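PDB 4BHX: paternally-expressed GENE 3 protein from Homo sapiens, which mediates between p53 and BAX in DNA-damage-induced neuronal death and dimerizes through its SCAN domain, the part crystallised here, to control gene expression. Local coordinates for residues A[9-14]-A[34-38]. Sequence-based numbering, arbitrary orientation.
Sequences FHQRFR and LCLDW. With EDO (1,2-ethanediol), chain K.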
# COMPACT_ATOMS: atom_id res chain seq x y z
N PHE A 9 -6.86 0.87 5.88
CA PHE A 9 -7.71 0.18 4.85
C PHE A 9 -6.89 -0.67 3.87
O PHE A 9 -7.30 -1.78 3.57
CB PHE A 9 -8.59 1.15 4.09
CG PHE A 9 -9.68 1.73 4.96
CD1 PHE A 9 -10.82 0.98 5.26
CD2 PHE A 9 -9.55 2.98 5.51
CE1 PHE A 9 -11.79 1.46 6.09
CE2 PHE A 9 -10.57 3.50 6.36
CZ PHE A 9 -11.66 2.74 6.65
N HIS A 10 -5.73 -0.18 3.49
CA HIS A 10 -4.78 -0.97 2.70
C HIS A 10 -4.47 -2.25 3.35
O HIS A 10 -4.51 -3.28 2.73
CB HIS A 10 -3.54 -0.16 2.56
CG HIS A 10 -2.43 -0.85 1.88
ND1 HIS A 10 -1.12 -0.52 2.11
CD2 HIS A 10 -2.43 -1.87 0.98
CE1 HIS A 10 -0.35 -1.28 1.35
NE2 HIS A 10 -1.11 -2.11 0.67
N GLN A 11 -4.16 -2.22 4.66
CA GLN A 11 -3.86 -3.44 5.40
C GLN A 11 -5.09 -4.33 5.51
O GLN A 11 -4.99 -5.57 5.31
CB GLN A 11 -3.25 -3.12 6.78
CG GLN A 11 -1.85 -2.54 6.64
CD GLN A 11 -1.33 -1.81 7.89
OE1 GLN A 11 -1.74 -2.12 9.01
NE2 GLN A 11 -0.34 -0.90 7.70
N ARG A 12 -6.27 -3.77 5.80
CA ARG A 12 -7.44 -4.63 5.87
C ARG A 12 -7.75 -5.33 4.49
O ARG A 12 -8.18 -6.49 4.47
CB ARG A 12 -8.69 -3.89 6.32
CG ARG A 12 -8.62 -3.20 7.67
CD ARG A 12 -8.58 -4.18 8.82
NE ARG A 12 -7.44 -5.08 8.91
CZ ARG A 12 -6.25 -4.81 9.45
NH1 ARG A 12 -5.93 -3.60 9.91
NH2 ARG A 12 -5.35 -5.80 9.48
N PHE A 13 -7.61 -4.58 3.41
CA PHE A 13 -7.85 -5.09 2.06
C PHE A 13 -6.95 -6.31 1.80
O PHE A 13 -7.41 -7.36 1.32
CB PHE A 13 -7.58 -3.95 1.06
CG PHE A 13 -7.64 -4.37 -0.42
CD1 PHE A 13 -8.80 -4.94 -0.96
CD2 PHE A 13 -6.51 -4.25 -1.25
CE1 PHE A 13 -8.81 -5.35 -2.31
CE2 PHE A 13 -6.55 -4.62 -2.63
CZ PHE A 13 -7.71 -5.19 -3.13
N ARG A 14 -5.67 -6.17 2.09
CA ARG A 14 -4.70 -7.23 1.91
C ARG A 14 -4.84 -8.40 2.88
O ARG A 14 -4.43 -9.52 2.54
CB ARG A 14 -3.32 -6.64 2.02
CG ARG A 14 -2.87 -5.73 0.90
CD ARG A 14 -2.92 -6.43 -0.45
NE ARG A 14 -2.52 -5.53 -1.56
CZ ARG A 14 -2.97 -5.64 -2.82
NH1 ARG A 14 -3.85 -6.58 -3.17
NH2 ARG A 14 -2.58 -4.78 -3.73
N LEU A 34 -13.09 -1.97 1.01
CA LEU A 34 -11.74 -1.80 1.55
C LEU A 34 -10.79 -1.18 0.56
O LEU A 34 -10.04 -0.27 0.90
CB LEU A 34 -11.17 -3.10 2.11
CG LEU A 34 -11.96 -3.69 3.29
CD1 LEU A 34 -11.54 -5.15 3.53
CD2 LEU A 34 -11.78 -2.82 4.54
N CYS A 35 -10.83 -1.63 -0.70
CA CYS A 35 -9.87 -1.11 -1.70
C CYS A 35 -10.17 0.32 -2.01
O CYS A 35 -9.28 1.13 -2.24
CB CYS A 35 -9.99 -1.93 -2.98
SG CYS A 35 -8.73 -1.60 -4.22
N LEU A 36 -11.47 0.66 -2.09
CA LEU A 36 -11.86 2.08 -2.33
C LEU A 36 -11.49 3.05 -1.17
O LEU A 36 -11.12 4.20 -1.41
CB LEU A 36 -13.35 2.15 -2.58
CG LEU A 36 -13.95 1.51 -3.85
CD1 LEU A 36 -15.50 1.52 -3.91
CD2 LEU A 36 -13.38 2.19 -5.01
N ASP A 37 -11.58 2.56 0.07
CA ASP A 37 -11.18 3.33 1.26
C ASP A 37 -9.68 3.42 1.39
O ASP A 37 -9.18 4.35 1.95
CB ASP A 37 -11.82 2.74 2.53
CG ASP A 37 -13.32 3.11 2.67
OD1 ASP A 37 -13.72 4.20 2.20
OD2 ASP A 37 -14.07 2.27 3.15
N TRP A 38 -8.92 2.51 0.75
CA TRP A 38 -7.51 2.69 0.65
C TRP A 38 -7.16 3.67 -0.45
O TRP A 38 -6.42 4.66 -0.22
CB TRP A 38 -6.83 1.30 0.38
CG TRP A 38 -5.41 1.38 -0.07
CD1 TRP A 38 -4.43 2.27 0.33
CD2 TRP A 38 -4.76 0.41 -0.94
NE1 TRP A 38 -3.21 1.93 -0.31
CE2 TRP A 38 -3.41 0.81 -1.09
CE3 TRP A 38 -5.20 -0.76 -1.58
CZ2 TRP A 38 -2.52 0.08 -1.86
CZ3 TRP A 38 -4.31 -1.45 -2.38
CH2 TRP A 38 -2.99 -1.05 -2.50
C1 EDO K . -1.51 1.42 10.34
O1 EDO K . -2.27 0.22 10.08
C2 EDO K . -2.49 2.58 10.32
O2 EDO K . -3.39 2.41 11.43
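Helices 6-15 and 24-39 meet nearly antiparallel through 9-14 and 34-38, their local axes 8.0 Å apart at 154°, with F9 level with W38 and F13 with L34. H10 and W38 run alongside each other in the same direction: the imidazole forms an offset stack on the indole six-membered ring, centroids 4.0 Å apart and planes 13° from parallel, while H10 CB sits almost squarely over the five-membered ring. With CG anti to the backbone N (chi1 176°), H10 lays its ring along the indole; E7 and E56 bind ND1 and NE2 and should fix its rotation. This pairing joins the first two helices of the all-helical SCAN domain, and E56 ties helix 6-15 to helix 46-61, also through a salt bridge to R14. The R14 guanidinium meets the indole edge, NH2 3.9 Å from W38 CH2. F13 completes the aromatic cluster, its CD2 3.7 Å from W38 CE3, and C35 lies over one face of the F13 ring, CB in a CH-pi and SG in a sulfur-aromatic contact. At F9 the D37 CB covers one ring face, 3.5 Å from the centroid, and L34 CD2 meets the ring edge at CD1. L34 CD2 also packs on R12 CB, 3.7 Å away.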